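Local structure of clavulanic acid biosynthesis oligopeptide binding protein 2 (Streptomyces clavuligerus, 2WOL) at residues A[194-199]-A[203-208]; A[125-130]-A[136-141]; A[63-68]-A[102-107]; A[118-123]-A[172-177]. The protein probably binds peptides or peptide-like compounds as an extracellular solute-binding protein of the clavulanic acid biosynthetic pathway in Streptomyces clavuligerus. All blocks are in the same frame, centred on the assembly; numbering follows the deposited sequence.

Contact 1 of 4, residues A[194-199]-A[203-208]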
# COMPACT_ATOMS: atom_id res chain seq x y z
N PRO A 194 16.47 -8.91 -7.87
CA PRO A 194 17.73 -9.62 -7.66
C PRO A 194 18.83 -8.77 -7.05
O PRO A 194 18.98 -7.59 -7.39
CB PRO A 194 18.12 -10.09 -9.07
CG PRO A 194 17.33 -9.24 -10.01
CD PRO A 194 16.06 -8.93 -9.29
N VAL A 195 19.59 -9.38 -6.13
CA VAL A 195 20.76 -8.76 -5.52
C VAL A 195 21.86 -9.80 -5.63
O VAL A 195 21.73 -10.89 -5.07
CB VAL A 195 20.52 -8.43 -4.02
CG1 VAL A 195 21.81 -7.98 -3.36
CG2 VAL A 195 19.45 -7.35 -3.87
N PRO A 196 22.95 -9.48 -6.36
CA PRO A 196 24.02 -10.47 -6.48
C PRO A 196 24.85 -10.49 -5.20
O PRO A 196 25.27 -9.44 -4.72
CB PRO A 196 24.84 -9.96 -7.67
CG PRO A 196 24.61 -8.50 -7.70
CD PRO A 196 23.25 -8.24 -7.10
N ARG A 197 25.06 -11.69 -4.65
CA ARG A 197 25.78 -11.84 -3.38
C ARG A 197 27.14 -11.14 -3.41
O ARG A 197 27.55 -10.52 -2.42
CB ARG A 197 25.93 -13.31 -2.98
CG ARG A 197 26.55 -13.48 -1.59
CD ARG A 197 26.95 -14.91 -1.29
NE ARG A 197 25.87 -15.68 -0.66
CZ ARG A 197 25.54 -15.62 0.62
NH1 ARG A 197 26.19 -14.82 1.46
NH2 ARG A 197 24.55 -16.37 1.08
N ARG A 198 27.83 -11.20 -4.56
CA ARG A 198 29.13 -10.56 -4.73
C ARG A 198 29.16 -9.06 -4.40
O ARG A 198 30.20 -8.53 -3.98
CB ARG A 198 29.68 -10.79 -6.14
CG ARG A 198 28.75 -10.32 -7.25
CD ARG A 198 29.34 -10.52 -8.64
NE ARG A 198 28.36 -10.08 -9.64
CZ ARG A 198 27.42 -10.85 -10.17
NH1 ARG A 198 27.31 -12.13 -9.84
NH2 ARG A 198 26.56 -10.34 -11.04
N SER A 199 28.04 -8.37 -4.60
CA SER A 199 27.95 -6.93 -4.37
C SER A 199 27.14 -6.58 -3.12
O SER A 199 26.92 -5.40 -2.83
CB SER A 199 27.34 -6.22 -5.58
OG SER A 199 28.14 -6.39 -6.73
N ALA A 203 24.22 -4.26 5.55
CA ALA A 203 23.65 -3.05 6.14
C ALA A 203 23.97 -1.79 5.33
O ALA A 203 23.26 -0.79 5.44
CB ALA A 203 24.16 -2.89 7.57
N ASP A 204 25.03 -1.85 4.53
CA ASP A 204 25.49 -0.71 3.75
C ASP A 204 25.05 -0.75 2.28
O ASP A 204 25.46 0.11 1.50
CB ASP A 204 27.02 -0.62 3.81
CG ASP A 204 27.54 -0.34 5.20
OD1 ASP A 204 27.06 0.62 5.84
OD2 ASP A 204 28.43 -1.09 5.66
N TYR A 205 24.22 -1.72 1.92
CA TYR A 205 23.87 -1.94 0.51
C TYR A 205 23.23 -0.71 -0.15
O TYR A 205 23.51 -0.43 -1.31
CB TYR A 205 22.97 -3.18 0.34
CG TYR A 205 22.75 -3.57 -1.11
CD1 TYR A 205 23.83 -3.95 -1.92
CD2 TYR A 205 21.48 -3.55 -1.67
CE1 TYR A 205 23.63 -4.30 -3.25
CE2 TYR A 205 21.27 -3.91 -3.00
CZ TYR A 205 22.35 -4.28 -3.78
OH TYR A 205 22.16 -4.63 -5.09
N GLY A 206 22.40 0.01 0.60
CA GLY A 206 21.73 1.21 0.09
C GLY A 206 22.67 2.32 -0.34
O GLY A 206 22.28 3.20 -1.12
N ARG A 207 23.90 2.29 0.17
CA ARG A 207 24.91 3.30 -0.16
C ARG A 207 25.52 3.10 -1.54
O ARG A 207 26.14 4.01 -2.10
CB ARG A 207 26.01 3.31 0.91
CG ARG A 207 25.54 3.79 2.28
CD ARG A 207 26.67 3.75 3.33
NE ARG A 207 27.68 4.80 3.19
CZ ARG A 207 27.45 6.07 2.82
NH1 ARG A 207 26.22 6.49 2.53
NH2 ARG A 207 28.47 6.92 2.74
N ASP A 208 25.35 1.89 -2.08
CA ASP A 208 25.86 1.55 -3.41
C ASP A 208 25.13 0.30 -3.93
O ASP A 208 25.75 -0.75 -4.10
CB ASP A 208 27.38 1.33 -3.36
CG ASP A 208 27.99 1.09 -4.73
OD1 ASP A 208 27.37 1.45 -5.76
OD2 ASP A 208 29.11 0.53 -4.78
O HOH W 1 19.91 -4.53 -6.31

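Contact 2 of 4, residues A[125-130]-A[136-141]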
# COMPACT_ATOMS: atom_id res chain seq x y z
N GLN A 125 16.43 -14.50 0.20
CA GLN A 125 17.14 -14.90 1.41
C GLN A 125 17.47 -13.72 2.31
O GLN A 125 17.36 -13.82 3.53
CB GLN A 125 18.40 -15.68 1.04
CG GLN A 125 18.10 -17.09 0.57
CD GLN A 125 19.31 -17.86 0.08
OE1 GLN A 125 19.20 -19.06 -0.18
NE2 GLN A 125 20.44 -17.19 -0.09
N ARG A 126 17.87 -12.60 1.70
CA ARG A 126 18.19 -11.36 2.43
C ARG A 126 17.07 -10.91 3.36
O ARG A 126 17.32 -10.41 4.46
CB ARG A 126 18.52 -10.22 1.47
CG ARG A 126 19.84 -10.36 0.76
CD ARG A 126 20.03 -9.24 -0.24
NE ARG A 126 20.70 -8.08 0.34
CZ ARG A 126 20.17 -6.86 0.47
NH1 ARG A 126 18.93 -6.61 0.08
NH2 ARG A 126 20.90 -5.90 1.02
N VAL A 127 15.83 -11.07 2.91
CA VAL A 127 14.65 -10.69 3.70
C VAL A 127 14.66 -11.35 5.09
O VAL A 127 14.20 -10.77 6.07
CB VAL A 127 13.34 -11.00 2.94
CG1 VAL A 127 12.11 -10.74 3.80
CG2 VAL A 127 13.28 -10.20 1.64
N PHE A 128 15.22 -12.56 5.16
CA PHE A 128 15.29 -13.32 6.41
C PHE A 128 16.25 -12.72 7.44
O PHE A 128 16.13 -13.01 8.63
CB PHE A 128 15.68 -14.77 6.14
CG PHE A 128 14.57 -15.61 5.57
CD1 PHE A 128 14.15 -15.43 4.25
CD2 PHE A 128 13.94 -16.59 6.34
CE1 PHE A 128 13.13 -16.20 3.72
CE2 PHE A 128 12.92 -17.37 5.82
CZ PHE A 128 12.52 -17.18 4.50
N ALA A 129 17.19 -11.90 6.97
CA ALA A 129 18.18 -11.29 7.86
C ALA A 129 17.62 -9.99 8.46
O ALA A 129 18.12 -8.90 8.20
CB ALA A 129 19.49 -11.03 7.12
N GLN A 130 16.58 -10.13 9.28
CA GLN A 130 15.89 -8.98 9.87
C GLN A 130 16.72 -8.21 10.89
O GLN A 130 16.41 -7.06 11.22
CB GLN A 130 14.53 -9.39 10.44
CG GLN A 130 13.47 -9.64 9.37
CD GLN A 130 13.14 -8.38 8.59
OE1 GLN A 130 12.66 -7.39 9.16
NE2 GLN A 130 13.39 -8.40 7.29
N GLY A 136 11.58 -3.53 5.35
CA GLY A 136 10.72 -3.91 4.22
C GLY A 136 9.75 -5.02 4.55
O GLY A 136 9.73 -5.53 5.67
N PRO A 137 8.91 -5.40 3.56
CA PRO A 137 7.92 -6.46 3.76
C PRO A 137 8.55 -7.82 4.05
O PRO A 137 9.65 -8.12 3.59
CB PRO A 137 7.15 -6.49 2.44
CG PRO A 137 7.43 -5.17 1.80
CD PRO A 137 8.83 -4.82 2.21
N THR A 138 7.83 -8.65 4.82
CA THR A 138 8.35 -9.95 5.25
C THR A 138 7.36 -11.09 4.97
O THR A 138 7.45 -12.16 5.58
CB THR A 138 8.72 -9.95 6.74
OG1 THR A 138 7.58 -9.56 7.52
CG2 THR A 138 9.88 -8.99 7.01
N TYR A 139 6.43 -10.86 4.05
CA TYR A 139 5.49 -11.89 3.62
C TYR A 139 6.17 -13.21 3.22
O TYR A 139 5.61 -14.29 3.42
CB TYR A 139 4.64 -11.39 2.45
CG TYR A 139 3.75 -10.24 2.82
CD1 TYR A 139 4.13 -8.92 2.56
CD2 TYR A 139 2.52 -10.46 3.43
CE1 TYR A 139 3.31 -7.86 2.91
CE2 TYR A 139 1.69 -9.41 3.78
CZ TYR A 139 2.09 -8.11 3.52
OH TYR A 139 1.26 -7.07 3.87
N LEU A 140 7.36 -13.10 2.65
CA LEU A 140 8.07 -14.28 2.17
C LEU A 140 8.55 -15.23 3.27
O LEU A 140 8.70 -16.43 3.03
CB LEU A 140 9.25 -13.87 1.28
CG LEU A 140 8.84 -13.28 -0.08
CD1 LEU A 140 9.99 -12.50 -0.70
CD2 LEU A 140 8.33 -14.37 -1.02
N ILE A 141 8.78 -14.70 4.47
CA ILE A 141 9.37 -15.49 5.55
C ILE A 141 8.50 -16.69 5.97
O ILE A 141 8.97 -17.83 5.88
CB ILE A 141 9.81 -14.60 6.76
CG1 ILE A 141 10.93 -13.65 6.33
CG2 ILE A 141 10.24 -15.47 7.94
CD1 ILE A 141 11.43 -12.69 7.42
O HOH W 2 13.16 -5.92 5.66
O HOH W 3 11.23 -5.31 8.19

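Contact 3 of 4, residues A[63-68]-A[102-107]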
# COMPACT_ATOMS: atom_id res chain seq x y z
N LEU A 63 14.60 1.65 -10.97
CA LEU A 63 15.91 1.22 -10.49
C LEU A 63 16.16 -0.28 -10.59
O LEU A 63 17.29 -0.71 -10.84
CB LEU A 63 16.11 1.67 -9.04
CG LEU A 63 16.22 3.17 -8.78
CD1 LEU A 63 16.14 3.43 -7.28
CD2 LEU A 63 17.51 3.73 -9.36
N ASN A 64 15.13 -1.08 -10.36
CA ASN A 64 15.32 -2.52 -10.31
C ASN A 64 14.18 -3.29 -10.94
O ASN A 64 13.01 -2.99 -10.71
CB ASN A 64 15.52 -2.99 -8.86
CG ASN A 64 16.88 -2.61 -8.32
OD1 ASN A 64 17.91 -3.12 -8.77
ND2 ASN A 64 16.89 -1.69 -7.35
N ARG A 65 14.54 -4.27 -11.75
CA ARG A 65 13.57 -5.18 -12.32
C ARG A 65 13.29 -6.32 -11.36
O ARG A 65 14.06 -6.56 -10.42
CB ARG A 65 14.06 -5.70 -13.67
CG ARG A 65 14.28 -4.61 -14.71
CD ARG A 65 14.79 -5.19 -16.01
NE ARG A 65 13.81 -6.04 -16.66
CZ ARG A 65 13.96 -6.58 -17.87
NH1 ARG A 65 15.06 -6.36 -18.56
NH2 ARG A 65 13.00 -7.35 -18.38
N THR A 66 12.19 -7.03 -11.59
CA THR A 66 11.76 -8.13 -10.74
C THR A 66 11.28 -9.26 -11.66
O THR A 66 11.15 -9.05 -12.87
CB THR A 66 10.64 -7.69 -9.78
OG1 THR A 66 9.68 -6.90 -10.50
CG2 THR A 66 11.20 -6.84 -8.64
N LEU A 67 11.03 -10.44 -11.11
CA LEU A 67 10.53 -11.55 -11.94
C LEU A 67 9.24 -11.16 -12.63
O LEU A 67 9.08 -11.37 -13.85
CB LEU A 67 10.34 -12.82 -11.11
CG LEU A 67 11.61 -13.56 -10.67
CD1 LEU A 67 11.25 -14.63 -9.66
CD2 LEU A 67 12.33 -14.18 -11.86
N MET A 68 8.33 -10.59 -11.85
CA MET A 68 7.04 -10.10 -12.32
C MET A 68 6.95 -8.62 -11.98
O MET A 68 7.60 -8.16 -11.05
CB MET A 68 5.90 -10.84 -11.61
CG MET A 68 5.95 -12.36 -11.75
SD MET A 68 5.65 -12.90 -13.45
CE MET A 68 3.92 -12.44 -13.65
N ARG A 102 11.12 -18.78 -15.07
CA ARG A 102 12.21 -18.96 -16.02
C ARG A 102 12.71 -17.59 -16.44
O ARG A 102 11.96 -16.79 -16.99
CB ARG A 102 11.74 -19.79 -17.21
CG ARG A 102 11.06 -21.07 -16.76
CD ARG A 102 10.59 -22.00 -17.88
NE ARG A 102 9.79 -23.07 -17.29
CZ ARG A 102 10.29 -24.14 -16.68
NH1 ARG A 102 11.60 -24.32 -16.59
NH2 ARG A 102 9.47 -25.04 -16.15
N LEU A 103 13.98 -17.33 -16.15
CA LEU A 103 14.57 -16.00 -16.34
C LEU A 103 15.03 -15.77 -17.77
O LEU A 103 15.53 -16.68 -18.44
CB LEU A 103 15.74 -15.80 -15.39
CG LEU A 103 15.47 -15.44 -13.93
CD1 LEU A 103 14.99 -16.64 -13.12
CD2 LEU A 103 16.73 -14.84 -13.31
N ARG A 104 14.86 -14.53 -18.24
CA ARG A 104 15.45 -14.09 -19.50
C ARG A 104 16.97 -14.22 -19.44
O ARG A 104 17.57 -13.98 -18.39
CB ARG A 104 15.05 -12.65 -19.81
CG ARG A 104 13.58 -12.45 -20.12
CD ARG A 104 13.25 -10.97 -20.13
NE ARG A 104 11.92 -10.71 -20.66
CZ ARG A 104 11.65 -10.53 -21.96
NH1 ARG A 104 12.61 -10.58 -22.86
NH2 ARG A 104 10.40 -10.29 -22.34
N ARG A 105 17.58 -14.60 -20.56
CA ARG A 105 19.01 -14.86 -20.62
C ARG A 105 19.79 -13.60 -20.97
O ARG A 105 19.28 -12.69 -21.63
CB ARG A 105 19.32 -15.94 -21.66
CG ARG A 105 18.23 -17.00 -21.86
CD ARG A 105 18.54 -18.29 -21.12
NE ARG A 105 17.61 -19.36 -21.51
CZ ARG A 105 17.69 -20.62 -21.11
NH1 ARG A 105 18.66 -21.01 -20.29
NH2 ARG A 105 16.79 -21.50 -21.53
N GLY A 106 21.05 -13.55 -20.53
CA GLY A 106 21.98 -12.50 -20.92
C GLY A 106 21.74 -11.10 -20.37
O GLY A 106 22.30 -10.13 -20.87
N LEU A 107 20.91 -11.00 -19.33
CA LEU A 107 20.62 -9.70 -18.72
C LEU A 107 21.72 -9.30 -17.74
O LEU A 107 22.39 -10.16 -17.17
CB LEU A 107 19.25 -9.71 -18.04
CG LEU A 107 18.04 -10.11 -18.89
CD1 LEU A 107 16.76 -9.73 -18.19
CD2 LEU A 107 18.07 -9.47 -20.27

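Contact 4 of 4, residues A[118-123]-A[172-177]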
# COMPACT_ATOMS: atom_id res chain seq x y z
N ASP A 118 20.37 -17.28 -9.07
CA ASP A 118 21.02 -17.21 -7.76
C ASP A 118 20.81 -15.85 -7.08
O ASP A 118 20.74 -15.77 -5.86
CB ASP A 118 22.51 -17.53 -7.85
CG ASP A 118 22.81 -19.01 -7.60
OD1 ASP A 118 21.87 -19.83 -7.51
OD2 ASP A 118 24.01 -19.34 -7.49
N ASP A 119 20.73 -14.79 -7.89
CA ASP A 119 20.59 -13.42 -7.37
C ASP A 119 19.18 -13.16 -6.87
O ASP A 119 18.98 -12.36 -5.95
CB ASP A 119 20.93 -12.40 -8.46
CG ASP A 119 22.31 -12.61 -9.07
OD1 ASP A 119 23.15 -13.33 -8.48
OD2 ASP A 119 22.55 -12.03 -10.15
N VAL A 120 18.20 -13.82 -7.49
CA VAL A 120 16.81 -13.71 -7.06
C VAL A 120 16.63 -14.47 -5.75
O VAL A 120 16.02 -13.97 -4.81
CB VAL A 120 15.80 -14.19 -8.13
CG1 VAL A 120 14.37 -14.08 -7.61
CG2 VAL A 120 15.97 -13.40 -9.42
N ARG A 121 17.19 -15.68 -5.69
CA ARG A 121 17.19 -16.42 -4.44
C ARG A 121 17.88 -15.62 -3.34
O ARG A 121 17.39 -15.55 -2.22
CB ARG A 121 17.85 -17.78 -4.57
CG ARG A 121 17.93 -18.53 -3.25
CD ARG A 121 18.21 -19.99 -3.46
NE ARG A 121 19.58 -20.21 -3.91
CZ ARG A 121 20.05 -21.40 -4.27
NH1 ARG A 121 19.26 -22.46 -4.23
NH2 ARG A 121 21.31 -21.51 -4.67
N HIS A 122 19.03 -15.02 -3.67
CA HIS A 122 19.76 -14.24 -2.69
C HIS A 122 18.93 -13.08 -2.14
O HIS A 122 18.92 -12.85 -0.93
CB HIS A 122 21.11 -13.74 -3.22
CG HIS A 122 21.92 -13.03 -2.18
ND1 HIS A 122 22.51 -13.70 -1.13
CD2 HIS A 122 22.19 -11.72 -1.99
CE1 HIS A 122 23.13 -12.83 -0.35
NE2 HIS A 122 22.95 -11.62 -0.85
N ALA A 123 18.23 -12.38 -3.02
CA ALA A 123 17.34 -11.29 -2.62
C ALA A 123 16.28 -11.76 -1.63
O ALA A 123 16.05 -11.12 -0.60
CB ALA A 123 16.69 -10.67 -3.84
N ILE A 172 14.23 -20.68 -11.34
CA ILE A 172 14.05 -20.61 -9.90
C ILE A 172 12.72 -21.24 -9.50
O ILE A 172 11.69 -21.02 -10.15
CB ILE A 172 14.21 -19.15 -9.36
CG1 ILE A 172 14.30 -19.14 -7.83
CG2 ILE A 172 13.10 -18.21 -9.90
CD1 ILE A 172 14.91 -17.87 -7.25
N VAL A 173 12.76 -22.06 -8.45
CA VAL A 173 11.59 -22.78 -7.96
C VAL A 173 11.35 -22.47 -6.49
O VAL A 173 12.24 -22.65 -5.66
CB VAL A 173 11.75 -24.32 -8.13
CG1 VAL A 173 10.51 -25.05 -7.64
CG2 VAL A 173 12.02 -24.68 -9.59
N PHE A 174 10.15 -21.99 -6.17
CA PHE A 174 9.77 -21.69 -4.79
C PHE A 174 8.82 -22.77 -4.26
O PHE A 174 7.71 -22.95 -4.79
CB PHE A 174 9.09 -20.32 -4.70
CG PHE A 174 9.98 -19.18 -5.09
CD1 PHE A 174 9.99 -18.69 -6.39
CD2 PHE A 174 10.79 -18.55 -4.14
CE1 PHE A 174 10.81 -17.63 -6.76
CE2 PHE A 174 11.61 -17.48 -4.50
CZ PHE A 174 11.62 -17.02 -5.81
N ARG A 175 9.25 -23.49 -3.23
CA ARG A 175 8.43 -24.52 -2.61
C ARG A 175 7.85 -23.97 -1.32
O ARG A 175 8.52 -23.93 -0.28
CB ARG A 175 9.27 -25.78 -2.32
CG ARG A 175 9.82 -26.48 -3.55
CD ARG A 175 10.68 -27.65 -3.10
NE ARG A 175 11.09 -28.53 -4.20
CZ ARG A 175 11.85 -29.61 -4.05
NH1 ARG A 175 12.30 -29.95 -2.84
NH2 ARG A 175 12.17 -30.35 -5.10
N LEU A 176 6.59 -23.54 -1.38
CA LEU A 176 5.96 -22.84 -0.28
C LEU A 176 5.48 -23.78 0.82
O LEU A 176 5.22 -24.96 0.57
CB LEU A 176 4.80 -21.96 -0.78
CG LEU A 176 5.05 -21.05 -1.99
CD1 LEU A 176 3.81 -20.23 -2.32
CD2 LEU A 176 6.26 -20.15 -1.81
N THR A 177 5.37 -23.25 2.03
CA THR A 177 4.92 -24.02 3.19
C THR A 177 3.41 -24.25 3.19
O THR A 177 2.89 -25.06 3.95
CB THR A 177 5.31 -23.32 4.51
OG1 THR A 177 4.78 -21.99 4.52
CG2 THR A 177 6.83 -23.26 4.67

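Contact 1 of 4, residues A[194-199]-A[203-208]
Val195 and Tyr205 approach from opposite directions, the valine methyls set obliquely against the hydroxyl end of the ring. The phenol ring of Tyr205 is extended from its backbone with CG anti to the backbone N (chi1 -171°), which sends the hydroxyl end toward the 194-199 segment. CG1 of Val195 lies 3.8 Å from Tyr205 CZ and makes an off-centre CH-pi contact, 4.2 Å from the ring centroid and 28° off the ring normal. CG2 of Val195 sits 4.0 Å from Tyr205 CE2, both methyls lying on one side of the ring plane. On the CE1 side the neighbour is polar: Ser199 O lies near the ring plane at the edge, 3.5 Å from Tyr205 CE1.

The two segments belong to the connection between helix 183-186 and strand 215-221, within the family 5 solute-binding fold. Each contains a short 3-10 turn, and the tyrosine bridges the two turns. Next to the ring runs helix 117-127, whose Arg126 packs on both Val195 and Tyr205, while Asp47 touches the tyrosine from another loop.

No direct hydrogen bond joins the segments. The Tyr205 hydroxyl instead bonds to the backbone N of Arg210, just beyond 203-208, and to a water 2.6 Å from Tyr205 OH. That water lies in the plane of the ring at its edge and makes a second, weak bond of 3.4 Å to Pro194 O. Farther out, Pro196 CB rests over the centre of the Arg198 guanidinium, 3.7 Å above its plane; the NH2 of this arginine is bound by Thr113 OG1 and Pro114 O.

Contact 2 of 4, residues A[125-130]-A[136-141]
Phe128 offers a ring face to Ile141, and the two side chains run alongside each other, pointing opposite ways. CG1 of Ile141 stands over the middle of the ring, 4.0 Å from the centroid and only 2° off the normal, a CH-pi contact of nearly perfect centring. The CG2 branch reaches the ring rim, 3.9 Å from Phe128 CE2. The isoleucine has CG1 anti to its carbonyl carbon (chi1 -64°) and continues straight to CD1, which places that methyl 3.6 Å from Val127 O.

Val127 crosses Ile141 at a slant, with CG1 to CG1 at 4.0 Å; the same Val127 methyl lies against Pro137 O. Gln130 borders the contact beside Thr138. Its chain is bent at chi2 (-65°), folding the amide back so that NE2 donates to Val127 O at 2.8 Å. The bond is almost straight, and the acceptor lies close to the amide plane. The amide thus fixed brushes the methyl of Thr138, with Gln130 NE2 3.6 Å from Thr138 CG2. Two waters carry the polar link to Gly136: one accepts from Gln130 NE2 and Gly136 N, the other lies close enough to bond Gln130 OE1 and Gly136 O, though it cannot serve every acceptor around it.

The contact packs the end of helix 117-127 against the start of helix 140-144, across the loop that joins them. Tyr151 meets Phe128 edge-to-face, and Leu140 rests on Phe183 and Leu186 of helix 183-186. Through Tyr139, which packs on Leu186 and bonds to Asp456, the returning segment also reaches the loop that precedes helix 460-468.

Contact 3 of 4, residues A[63-68]-A[102-107]
Leu103 meets Leu67 where the chain has just left strand 98-102. The two leucines cross obliquely, methyl against methyl, with CD1 of Leu103 3.8 Å from CD2 of Leu67. Ile172 of strand 171-175 touches both, and Val120 of helix 117-127 also packs on Leu67.

Arg104 follows, its chain extended from CG to NE, and it crosses Arg65 at about a right angle. The methylene Arg104 CD approaches Arg65 NH2 at 4.0 Å, with the guanidinium planes 47° apart. Two like charges come near each other here, Arg65 NH2 and Arg104 NE being 4.2 Å apart. Neighbouring acceptors probably ease this. Arg65 NE forms a salt bridge with Asp84 and its NH2 bonds to Thr238 O, while Arg104 NE makes a weak bond to Asp84 O.

Beyond Gly106, whose phi of 71° turns the chain, Leu107 comes back toward Arg65. Its CD1 lies over one face of the guanidinium, 3.8 Å from Arg65 NH1. The bend of the arginine at chi3 (66°) turns the guanidinium so that its face receives this methyl, and Leu85 packs on both residues.

The contact is a loop-to-loop junction beside the four-stranded antiparallel sheet of the family 5 solute-binding fold, where a buried arginine neighbours an aliphatic pair packed on Ile172 of inner strand 171-175, just past the end of strand 98-102.

Contact 4 of 4, residues A[118-123]-A[172-177]
Ile172 has CG1 anti to its backbone N (chi1 -168°) and its chain stays extended to the end, so CD1 is thrust from the strand onto the helix, where Val120 and Arg121 receive it. Val120 in turn has CG1 anti to its own N, which turns that methyl toward the strand. This is helix-on-sheet packing: helix 117-127 covers one face of an antiparallel four-stranded sheet in the family 5 solute-binding fold. The segment axes come within 9.3 Å and run at 32° to each other, a fairly close alignment.

The contact is narrow and mainly apolar, with no hydrogen bond between the segments. Val120 and Ile172 cross at a slant, with CG1 of Val120 3.8 Å from CD1 of Ile172. The same valine methyl reaches the edge of the Phe174 ring, near its plane, at 4.4 Å from CZ. Phe174 also meets the ring of Phe183 and packs on Val164 of the neighbouring strand 164-166.

Arg121 contributes its base rather than its charge. Its CB touches the isoleucine, while the rest of the chain leads off along the helix to a guanidinium whose NH1 bonds to Val164 O. A salt bridge from its NH2 to Asp118, one turn back, is doubtful: it is present in one conformer of the aspartate, with the oxygen off the plane of the guanidinium. Pressed closest to the helix backbone is the isoleucine methyl, CD1 of Ile172 lying 3.5 Å from the amide N of Arg121.

Helix 117-127 runs through the set: contacts 2 and 4 use successive parts of it, and contact 1 abuts it through Arg126 and a probable Val195 N to Asp119 O hydrogen bond. Contacts 3 and 4 share one apolar cluster, in which Leu67 CD1 touches Val120 and Ile172. Contacts 1, 3 and 4 are buried, whereas contact 2 is partly buried and its centre lies nearest the chain centre, at about 17 Å. Chemistry follows position: contact 4 is apolar helix-on-sheet packing, contact 3 adds a charged arginine among loops, contact 1 joins loop turns round a phenol, and contact 2 combines ring packing with water bridges.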